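Local coordinates for iron binding protein FbpA (Mannheimia haemolytica, PDB 1Q35) that binds ferric iron through tyrosine side chains and probably delivers it for uptake across the inner membrane, as a periplasmic member of the bacterial solute-binding protein 1 family, at residues E256-H267 / V271-V281; L163-P174 / L307-F316. One frame throughout, in Å; residues are numbered along the deposited sequence.

Contact 1: E256-H267 / V271-V281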
loop_
_atom_site.group_PDB
_atom_site.type_symbol
_atom_site.label_atom_id
_atom_site.label_comp_id
_atom_site.label_asym_id
_atom_site.label_seq_id
_atom_site.Cartn_x
_atom_site.Cartn_y
_atom_site.Cartn_z
ATOM N N GLU A 256 -11.054 -7.826 -16.064
ATOM C CA GLU A 256 -10.922 -6.606 -16.856
ATOM C C GLU A 256 -11.694 -5.427 -16.271
ATOM O O GLU A 256 -11.149 -4.324 -16.155
ATOM C CB GLU A 256 -11.395 -6.878 -18.289
ATOM C CG GLU A 256 -11.279 -5.702 -19.240
ATOM C CD GLU A 256 -11.811 -6.043 -20.612
ATOM O OE1 GLU A 256 -13.029 -5.876 -20.834
ATOM O OE2 GLU A 256 -11.010 -6.493 -21.455
ATOM N N LYS A 257 -12.952 -5.644 -15.901
ATOM C CA LYS A 257 -13.807 -4.555 -15.445
ATOM C C LYS A 257 -13.310 -3.986 -14.122
ATOM O O LYS A 257 -13.107 -2.783 -14.000
ATOM C CB LYS A 257 -15.263 -5.007 -15.309
ATOM C CG LYS A 257 -16.208 -3.892 -14.895
ATOM C CD LYS A 257 -17.664 -4.321 -14.961
ATOM C CE LYS A 257 -18.543 -3.359 -14.183
ATOM N NZ LYS A 257 -19.994 -3.686 -14.286
ATOM N N ALA A 258 -13.117 -4.848 -13.133
ATOM C CA ALA A 258 -12.671 -4.407 -11.811
ATOM C C ALA A 258 -11.274 -3.786 -11.859
ATOM O O ALA A 258 -11.004 -2.798 -11.178
ATOM C CB ALA A 258 -12.694 -5.558 -10.827
ATOM N N GLN A 259 -10.390 -4.360 -12.666
ATOM C CA GLN A 259 -9.041 -3.824 -12.813
ATOM C C GLN A 259 -9.073 -2.419 -13.432
ATOM O O GLN A 259 -8.289 -1.539 -13.048
ATOM C CB GLN A 259 -8.169 -4.775 -13.633
ATOM C CG GLN A 259 -7.816 -6.062 -12.887
ATOM C CD GLN A 259 -6.735 -5.857 -11.843
ATOM O OE1 GLN A 259 -5.612 -5.489 -12.179
ATOM N NE2 GLN A 259 -7.065 -6.097 -10.577
ATOM N N GLY A 260 -9.997 -2.202 -14.364
ATOM C CA GLY A 260 -10.242 -0.884 -14.918
ATOM C C GLY A 260 -10.732 0.103 -13.876
ATOM O O GLY A 260 -10.339 1.264 -13.900
ATOM N N LEU A 261 -11.590 -0.345 -12.966
ATOM C CA LEU A 261 -12.045 0.495 -11.863
ATOM C C LEU A 261 -10.892 0.859 -10.920
ATOM O O LEU A 261 -10.779 1.997 -10.481
ATOM C CB LEU A 261 -13.165 -0.190 -11.071
ATOM C CG LEU A 261 -14.480 -0.460 -11.802
ATOM C CD1 LEU A 261 -15.430 -1.227 -10.890
ATOM C CD2 LEU A 261 -15.127 0.827 -12.292
ATOM N N TYR A 262 -10.041 -0.105 -10.593
ATOM C CA TYR A 262 -8.867 0.180 -9.780
ATOM C C TYR A 262 -7.998 1.252 -10.460
ATOM O O TYR A 262 -7.467 2.144 -9.796
ATOM C CB TYR A 262 -8.056 -1.090 -9.561
ATOM C CG TYR A 262 -8.540 -2.023 -8.468
ATOM C CD1 TYR A 262 -8.800 -3.363 -8.740
ATOM C CD2 TYR A 262 -8.678 -1.585 -7.159
ATOM C CE1 TYR A 262 -9.192 -4.232 -7.739
ATOM C CE2 TYR A 262 -9.075 -2.449 -6.144
ATOM C CZ TYR A 262 -9.332 -3.776 -6.446
ATOM O OH TYR A 262 -9.704 -4.662 -5.461
ATOM N N ALA A 263 -7.867 1.177 -11.779
ATOM C CA ALA A 263 -7.063 2.148 -12.521
ATOM C C ALA A 263 -7.715 3.529 -12.523
ATOM O O ALA A 263 -7.078 4.520 -12.176
ATOM C CB ALA A 263 -6.845 1.677 -13.947
ATOM N N GLU A 264 -8.991 3.581 -12.889
ATOM C CA GLU A 264 -9.649 4.850 -13.202
ATOM C C GLU A 264 -10.190 5.559 -11.980
ATOM O O GLU A 264 -10.160 6.788 -11.915
ATOM C CB GLU A 264 -10.790 4.631 -14.196
ATOM C CG GLU A 264 -10.336 4.149 -15.564
ATOM C CD GLU A 264 -9.491 5.165 -16.316
ATOM O OE1 GLU A 264 -8.682 4.737 -17.159
ATOM O OE2 GLU A 264 -9.635 6.380 -16.072
ATOM N N LEU A 265 -10.697 4.798 -11.014
ATOM C CA LEU A 265 -11.262 5.360 -9.793
ATOM C C LEU A 265 -10.231 5.535 -8.685
ATOM O O LEU A 265 -10.267 6.519 -7.954
ATOM C CB LEU A 265 -12.408 4.491 -9.269
ATOM C CG LEU A 265 -13.593 4.262 -10.206
ATOM C CD1 LEU A 265 -14.676 3.459 -9.498
ATOM C CD2 LEU A 265 -14.159 5.578 -10.729
ATOM N N ASN A 266 -9.333 4.569 -8.535
ATOM C CA ASN A 266 -8.366 4.608 -7.445
ATOM C C ASN A 266 -6.999 5.163 -7.837
ATOM O O ASN A 266 -6.212 5.476 -6.954
ATOM C CB ASN A 266 -8.153 3.217 -6.845
ATOM C CG ASN A 266 -9.319 2.738 -6.003
ATOM O OD1 ASN A 266 -10.402 3.331 -5.991
ATOM N ND2 ASN A 266 -9.098 1.636 -5.288
ATOM N N HIS A 267 -6.702 5.248 -9.134
ATOM C CA HIS A 267 -5.384 5.701 -9.607
ATOM C C HIS A 267 -4.247 4.794 -9.148
ATOM O O HIS A 267 -3.127 5.250 -8.915
ATOM C CB HIS A 267 -5.155 7.165 -9.237
ATOM C CG HIS A 267 -6.166 8.062 -9.860
ATOM N ND1 HIS A 267 -6.165 8.341 -11.209
ATOM C CD2 HIS A 267 -7.257 8.669 -9.344
ATOM C CE1 HIS A 267 -7.194 9.118 -11.487
ATOM N NE2 HIS A 267 -7.872 9.334 -10.375
ATOM N N VAL A 271 -2.781 -5.027 -11.673
ATOM C CA VAL A 271 -1.894 -6.172 -11.905
ATOM C C VAL A 271 -2.153 -6.822 -13.270
ATOM O O VAL A 271 -1.247 -7.410 -13.857
ATOM C CB VAL A 271 -1.977 -7.249 -10.791
ATOM C CG1 VAL A 271 -1.521 -6.674 -9.455
ATOM C CG2 VAL A 271 -3.373 -7.863 -10.684
ATOM N N LYS A 272 -3.377 -6.713 -13.775
ATOM C CA LYS A 272 -3.747 -7.387 -15.021
ATOM C C LYS A 272 -3.136 -6.667 -16.217
ATOM O O LYS A 272 -3.306 -5.460 -16.380
ATOM C CB LYS A 272 -5.266 -7.462 -15.166
ATOM C CG LYS A 272 -5.736 -8.253 -16.388
ATOM C CD LYS A 272 -7.236 -8.472 -16.359
ATOM C CE LYS A 272 -7.778 -8.932 -17.709
ATOM N NZ LYS A 272 -7.045 -10.100 -18.257
ATOM N N GLU A 273 -2.414 -7.417 -17.046
ATOM C CA GLU A 273 -1.787 -6.867 -18.243
ATOM C C GLU A 273 -2.840 -6.428 -19.255
ATOM O O GLU A 273 -3.894 -7.049 -19.384
ATOM C CB GLU A 273 -0.849 -7.898 -18.877
ATOM C CG GLU A 273 0.369 -8.212 -18.029
ATOM C CD GLU A 273 1.333 -9.153 -18.723
ATOM O OE1 GLU A 273 2.210 -8.664 -19.470
ATOM O OE2 GLU A 273 1.208 -10.379 -18.523
ATOM N N GLY A 274 -2.549 -5.334 -19.954
ATOM C CA GLY A 274 -3.449 -4.803 -20.963
ATOM C C GLY A 274 -4.473 -3.816 -20.434
ATOM O O GLY A 274 -5.238 -3.252 -21.213
ATOM N N ILE A 275 -4.509 -3.614 -19.117
ATOM C CA ILE A 275 -5.385 -2.615 -18.515
ATOM C C ILE A 275 -4.579 -1.338 -18.311
ATOM O O ILE A 275 -3.617 -1.326 -17.543
ATOM C CB ILE A 275 -5.950 -3.106 -17.161
ATOM C CG1 ILE A 275 -6.624 -4.479 -17.304
ATOM C CG2 ILE A 275 -6.937 -2.088 -16.599
ATOM C CD1 ILE A 275 -7.804 -4.516 -18.268
ATOM N N GLU A 276 -4.965 -0.273 -19.006
ATOM C CA GLU A 276 -4.241 0.992 -18.932
ATOM C C GLU A 276 -4.475 1.672 -17.585
ATOM O O GLU A 276 -5.574 1.602 -17.036
ATOM C CB GLU A 276 -4.683 1.932 -20.058
ATOM C CG GLU A 276 -4.255 1.495 -21.450
ATOM C CD GLU A 276 -2.760 1.618 -21.673
ATOM O OE1 GLU A 276 -2.139 0.631 -22.126
ATOM O OE2 GLU A 276 -2.197 2.701 -21.397
ATOM N N PRO A 277 -3.453 2.340 -17.051
ATOM C CA PRO A 277 -3.672 3.252 -15.926
ATOM C C PRO A 277 -4.530 4.431 -16.374
ATOM O O PRO A 277 -4.748 4.620 -17.577
ATOM C CB PRO A 277 -2.257 3.721 -15.565
ATOM C CG PRO A 277 -1.348 2.725 -16.188
ATOM C CD PRO A 277 -2.036 2.306 -17.451
ATOM N N SER A 278 -5.014 5.205 -15.415
ATOM C CA SER A 278 -5.760 6.422 -15.710
ATOM C C SER A 278 -4.887 7.429 -16.451
ATOM O O SER A 278 -3.659 7.328 -16.452
ATOM C CB SER A 278 -6.262 7.055 -14.416
ATOM O OG SER A 278 -5.180 7.596 -13.670
ATOM N N ALA A 279 -5.526 8.415 -17.070
ATOM C CA ALA A 279 -4.809 9.488 -17.746
ATOM C C ALA A 279 -3.894 10.238 -16.775
ATOM O O ALA A 279 -2.775 10.593 -17.127
ATOM C CB ALA A 279 -5.781 10.452 -18.419
ATOM N N ILE A 280 -4.358 10.473 -15.549
ATOM C CA ILE A 280 -3.522 11.128 -14.547
ATOM C C ILE A 280 -2.269 10.286 -14.270
ATOM O O ILE A 280 -1.147 10.792 -14.290
ATOM C CB ILE A 280 -4.323 11.397 -13.251
ATOM C CG1 ILE A 280 -5.297 12.564 -13.467
ATOM C CG2 ILE A 280 -3.387 11.686 -12.079
ATOM C CD1 ILE A 280 -6.268 12.801 -12.325
ATOM N N VAL A 281 -2.456 8.992 -14.030
ATOM C CA VAL A 281 -1.341 8.127 -13.654
ATOM C C VAL A 281 -0.366 7.966 -14.828
ATOM O O VAL A 281 0.848 8.002 -14.648
ATOM C CB VAL A 281 -1.858 6.765 -13.144
ATOM C CG1 VAL A 281 -0.726 5.761 -13.011
ATOM C CG2 VAL A 281 -2.570 6.944 -11.818
HETATM O O HOH W 1 -4.410 4.191 -12.699
HETATM O O HOH W 2 -8.461 8.540 -17.071
HETATM O O HOH W 3 -8.212 2.037 -17.512
HETATM O O HOH W 4 -6.931 5.528 -19.006
#
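H267 and S278 meet at the tight end of this contact: ND1 of H267 and OG of S278 share a hydrogen bond of 2.8 Å, the hydroxyl lying in the plane of the imidazole at its edge. The same OG, set between its backbone N and carbonyl carbon (chi1 70°), accepts from V281 N at 3.1 Å and so caps helix 279-283. V281 CG2 packs on H267 CB, and D205 takes the other ring nitrogen, NE2, so both imidazole nitrogens are engaged and the ring's rotation is fixed. A water bridges the buried backbones, from A263 O to S278 N. At the far end Q259, bent at its second torsion (chi2 -76°), turns OE1 to K272 N, 3.0 Å away; this N-H is nearly straight on the oxygen but stands above the amide plane. NE2 of the same amide reaches L98 O and L253 O. Between these ends I275 lays CG2 on the backbone at G260, and A263 CB touches E276 O at 3.3 Å. The outer side is wet: E264 meets the loop largely through waters, OE1 being bridged to E276 O and P277 O, and OE2 to A279 N. Helix 256-266 thus leads through strand 269-270 into a loop that folds back along it, ending in the S278 N-cap, with H267 beside Y198 of the tyrosine iron site.

Contact 2: L163-P174 / L307-F316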
loop_
_atom_site.group_PDB
_atom_site.type_symbol
_atom_site.label_atom_id
_atom_site.label_comp_id
_atom_site.label_asym_id
_atom_site.label_seq_id
_atom_site.Cartn_x
_atom_site.Cartn_y
_atom_site.Cartn_z
ATOM N N LEU A 163 16.862 5.905 9.579
ATOM C CA LEU A 163 15.701 6.296 10.379
ATOM C C LEU A 163 16.035 7.407 11.369
ATOM O O LEU A 163 15.203 8.272 11.606
ATOM C CB LEU A 163 15.114 5.095 11.110
ATOM C CG LEU A 163 14.442 4.054 10.207
ATOM C CD1 LEU A 163 14.085 2.819 10.997
ATOM C CD2 LEU A 163 13.205 4.621 9.529
ATOM N N GLU A 164 17.242 7.394 11.924
ATOM C CA GLU A 164 17.653 8.442 12.859
ATOM C C GLU A 164 17.763 9.782 12.135
ATOM O O GLU A 164 17.325 10.812 12.657
ATOM C CB GLU A 164 18.975 8.078 13.533
ATOM C CG GLU A 164 18.906 6.871 14.454
ATOM C CD GLU A 164 18.536 7.215 15.879
ATOM O OE1 GLU A 164 18.966 6.469 16.782
ATOM O OE2 GLU A 164 17.813 8.208 16.099
ATOM N N GLY A 165 18.319 9.772 10.929
ATOM C CA GLY A 165 18.450 10.993 10.153
ATOM C C GLY A 165 17.111 11.522 9.667
ATOM O O GLY A 165 16.853 12.731 9.698
ATOM N N LEU A 166 16.252 10.614 9.212
ATOM C CA LEU A 166 14.907 10.969 8.782
ATOM C C LEU A 166 14.137 11.599 9.947
ATOM O O LEU A 166 13.531 12.662 9.797
ATOM C CB LEU A 166 14.182 9.729 8.243
ATOM C CG LEU A 166 12.763 9.970 7.728
ATOM C CD1 LEU A 166 12.750 10.935 6.545
ATOM C CD2 LEU A 166 12.118 8.649 7.357
ATOM N N LYS A 167 14.176 10.952 11.105
ATOM C CA LYS A 167 13.546 11.491 12.308
ATOM C C LYS A 167 14.080 12.885 12.638
ATOM O O LYS A 167 13.308 13.803 12.922
ATOM C CB LYS A 167 13.765 10.556 13.497
ATOM C CG LYS A 167 13.106 11.054 14.783
ATOM C CD LYS A 167 13.561 10.273 15.998
ATOM C CE LYS A 167 12.947 10.849 17.257
ATOM N NZ LYS A 167 13.389 10.126 18.473
ATOM N N ALA A 168 15.391 13.053 12.576
ATOM C CA ALA A 168 16.014 14.335 12.890
ATOM C C ALA A 168 15.559 15.451 11.957
ATOM O O ALA A 168 15.606 16.634 12.323
ATOM C CB ALA A 168 17.517 14.205 12.832
ATOM N N ASN A 169 15.117 15.085 10.754
ATOM C CA ASN A 169 14.730 16.050 9.729
ATOM C C ASN A 169 13.240 16.371 9.670
ATOM O O ASN A 169 12.815 17.169 8.836
ATOM C CB ASN A 169 15.206 15.565 8.353
ATOM C CG ASN A 169 16.711 15.646 8.193
ATOM O OD1 ASN A 169 17.402 16.299 8.988
ATOM N ND2 ASN A 169 17.233 15.005 7.156
ATOM N N LEU A 170 12.446 15.787 10.558
ATOM C CA LEU A 170 11.006 16.008 10.527
ATOM C C LEU A 170 10.650 17.439 10.930
ATOM O O LEU A 170 11.228 17.998 11.875
ATOM C CB LEU A 170 10.272 15.018 11.428
ATOM C CG LEU A 170 10.428 13.543 11.038
ATOM C CD1 LEU A 170 9.635 12.670 11.974
ATOM C CD2 LEU A 170 10.035 13.271 9.584
ATOM N N ALA A 171 9.691 18.009 10.207
ATOM C CA ALA A 171 9.205 19.364 10.442
ATOM C C ALA A 171 8.172 19.400 11.556
ATOM O O ALA A 171 7.932 20.457 12.144
ATOM C CB ALA A 171 8.594 19.914 9.165
ATOM N N ARG A 172 7.538 18.263 11.816
ATOM C CA ARG A 172 6.528 18.146 12.854
ATOM C C ARG A 172 6.438 16.693 13.312
ATOM O O ARG A 172 6.900 15.771 12.624
ATOM C CB ARG A 172 5.168 18.604 12.326
ATOM C CG ARG A 172 4.564 17.685 11.275
ATOM C CD ARG A 172 3.253 18.188 10.705
ATOM N NE ARG A 172 2.666 17.222 9.783
ATOM C CZ ARG A 172 1.470 17.354 9.223
ATOM N NH1 ARG A 172 0.726 18.423 9.466
ATOM N NH2 ARG A 172 1.024 16.419 8.402
ATOM N N LYS A 173 5.821 16.489 14.465
ATOM C CA LYS A 173 5.548 15.156 14.977
ATOM C C LYS A 173 4.741 14.364 13.946
ATOM O O LYS A 173 3.765 14.883 13.401
ATOM C CB LYS A 173 4.754 15.271 16.281
ATOM C CG LYS A 173 4.487 13.955 16.969
ATOM C CD LYS A 173 3.871 14.176 18.345
ATOM C CE LYS A 173 3.277 12.897 18.903
ATOM N NZ LYS A 173 4.301 11.843 19.120
ATOM N N PRO A 174 5.132 13.120 13.652
ATOM C CA PRO A 174 4.333 12.291 12.743
ATOM C C PRO A 174 2.858 12.258 13.135
ATOM O O PRO A 174 2.516 12.005 14.291
ATOM C CB PRO A 174 4.992 10.914 12.863
ATOM C CG PRO A 174 6.401 11.227 13.137
ATOM C CD PRO A 174 6.355 12.416 14.078
ATOM N N LEU A 307 13.381 -1.466 14.684
ATOM C CA LEU A 307 14.197 -0.268 14.503
ATOM C C LEU A 307 13.396 1.002 14.751
ATOM O O LEU A 307 13.899 1.940 15.365
ATOM C CB LEU A 307 14.795 -0.199 13.102
ATOM C CG LEU A 307 15.788 -1.302 12.752
ATOM C CD1 LEU A 307 16.362 -1.068 11.368
ATOM C CD2 LEU A 307 16.909 -1.412 13.774
ATOM N N VAL A 308 12.161 1.034 14.266
ATOM C CA VAL A 308 11.292 2.199 14.461
ATOM C C VAL A 308 11.088 2.450 15.959
ATOM O O VAL A 308 11.126 3.590 16.423
ATOM C CB VAL A 308 9.942 2.015 13.728
ATOM C CG1 VAL A 308 8.947 3.096 14.126
ATOM C CG2 VAL A 308 10.153 2.035 12.221
ATOM N N ASP A 309 10.894 1.371 16.710
ATOM C CA ASP A 309 10.762 1.457 18.161
ATOM C C ASP A 309 12.052 1.939 18.821
ATOM O O ASP A 309 12.009 2.800 19.700
ATOM C CB ASP A 309 10.346 0.106 18.743
ATOM C CG ASP A 309 10.182 0.153 20.245
ATOM O OD1 ASP A 309 9.338 0.937 20.722
ATOM O OD2 ASP A 309 10.871 -0.537 21.024
ATOM N N GLU A 310 13.201 1.410 18.400
ATOM C CA GLU A 310 14.481 1.787 18.997
ATOM C C GLU A 310 14.772 3.271 18.826
ATOM O O GLU A 310 15.246 3.924 19.754
ATOM C CB GLU A 310 15.627 0.965 18.401
ATOM C CG GLU A 310 15.648 -0.482 18.852
ATOM C CD GLU A 310 16.684 -1.315 18.128
ATOM O OE1 GLU A 310 16.600 -2.552 18.232
ATOM O OE2 GLU A 310 17.579 -0.739 17.470
ATOM N N VAL A 311 14.479 3.818 17.648
ATOM C CA VAL A 311 14.755 5.233 17.397
ATOM C C VAL A 311 13.651 6.141 17.944
ATOM O O VAL A 311 13.795 7.360 17.918
ATOM C CB VAL A 311 15.007 5.530 15.888
ATOM C CG1 VAL A 311 16.084 4.608 15.329
ATOM C CG2 VAL A 311 13.736 5.439 15.070
ATOM N N LYS A 312 12.567 5.548 18.432
ATOM C CA LYS A 312 11.415 6.288 18.950
ATOM C C LYS A 312 10.993 7.325 17.912
ATOM O O LYS A 312 10.925 8.531 18.176
ATOM C CB LYS A 312 11.715 6.913 20.321
ATOM C CG LYS A 312 11.975 5.879 21.420
ATOM C CD LYS A 312 10.722 5.079 21.766
ATOM C CE LYS A 312 10.940 4.137 22.944
ATOM N NZ LYS A 312 11.492 2.818 22.525
ATOM N N PHE A 313 10.707 6.816 16.716
ATOM C CA PHE A 313 10.513 7.641 15.532
ATOM C C PHE A 313 9.444 8.712 15.703
ATOM O O PHE A 313 9.588 9.819 15.180
ATOM C CB PHE A 313 10.165 6.762 14.320
ATOM C CG PHE A 313 10.196 7.503 13.018
ATOM C CD1 PHE A 313 11.377 7.628 12.304
ATOM C CD2 PHE A 313 9.055 8.102 12.525
ATOM C CE1 PHE A 313 11.406 8.320 11.121
ATOM C CE2 PHE A 313 9.083 8.799 11.344
ATOM C CZ PHE A 313 10.259 8.900 10.636
ATOM N N ASP A 314 8.367 8.369 16.395
ATOM C CA ASP A 314 7.218 9.264 16.518
ATOM C C ASP A 314 7.323 10.275 17.658
ATOM O O ASP A 314 6.476 11.159 17.775
ATOM C CB ASP A 314 5.941 8.453 16.698
ATOM C CG ASP A 314 5.553 7.667 15.460
ATOM O OD1 ASP A 314 6.145 7.866 14.368
ATOM O OD2 ASP A 314 4.636 6.826 15.495
ATOM N N ASP A 315 8.342 10.149 18.497
ATOM C CA ASP A 315 8.532 11.074 19.612
ATOM C C ASP A 315 9.181 12.369 19.116
ATOM O O ASP A 315 10.267 12.348 18.537
ATOM C CB ASP A 315 9.396 10.422 20.685
ATOM C CG ASP A 315 9.540 11.286 21.915
ATOM O OD1 ASP A 315 8.769 11.089 22.878
ATOM O OD2 ASP A 315 10.398 12.181 22.001
ATOM N N PHE A 316 8.518 13.497 19.371
ATOM C CA PHE A 316 8.956 14.804 18.882
ATOM C C PHE A 316 9.364 15.724 20.045
ATOM O O PHE A 316 9.414 16.946 19.892
ATOM C CB PHE A 316 7.821 15.438 18.065
ATOM C CG PHE A 316 8.276 16.481 17.078
ATOM C CD1 PHE A 316 8.963 16.118 15.927
ATOM C CD2 PHE A 316 7.997 17.828 17.292
ATOM C CE1 PHE A 316 9.376 17.077 15.017
ATOM C CE2 PHE A 316 8.412 18.793 16.382
ATOM C CZ PHE A 316 9.099 18.418 15.242
HETATM O O HOH W 5 18.009 5.857 18.968
HETATM O O HOH W 6 16.252 8.630 18.159
HETATM O O HOH W 7 12.817 11.481 20.865
HETATM O O HOH W 8 5.756 13.157 21.070
#
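K167 reaches across to the Schellman motif that ends helix 301-311, where K312 turns to positive phi. The K167 chain is fully extended, with CG opposite the backbone N (chi1 -179°), and this carries NZ to two carbonyls: V311 O at 2.9 Å, almost in line with the C=O, and K312 O at 3.0 Å from well above the carbonyl plane. D315 N reaches K312 O from the opposite face, so two donors grip that oxygen. Beside K167, the ring of F313 swings inward among L166, L170 and P174; L166 CD2 lies 3.8 Å from F313 CZ, and L163 O sits at the ring edge. Helices 163-168 and 307-311 cross here at -53°, L163 laying CD1 against L307 CB at 3.7 Å, the two side chains roughly perpendicular. Nearer solvent E164 runs antiparallel to V311 and, in the conformer given, its carboxylate carbon meets V311 CG1. K173 turns only at its last torsion and sets NZ 2.6 Å from D314 O, while D314's carboxylate is held by S137 and G138. F316 lies flat on the R172-K173 peptide, with K173 N 3.4 Å above the centre of its ring.

Contact 1 and contact 2 lie on opposite sides of the chain's centre, their own centres about 35 Å apart and their nearest atoms about 20 Å apart, so they do not touch. In sequence, the segments of contact 1 are nested inside the loop closed by contact 2, which ties the end of helix 141-168 to the C-terminal region. Contact 1 lies beside the iron site, while contact 2 is more remote. In contact 1 the H267 side chain is about 4 Å from that of Y198 and about 8 Å from that of Y199; in contact 2 the V308 side chain is about 11 Å from that of Y142, a residue near the start of helix 141-168. No iron is bound in this apo model.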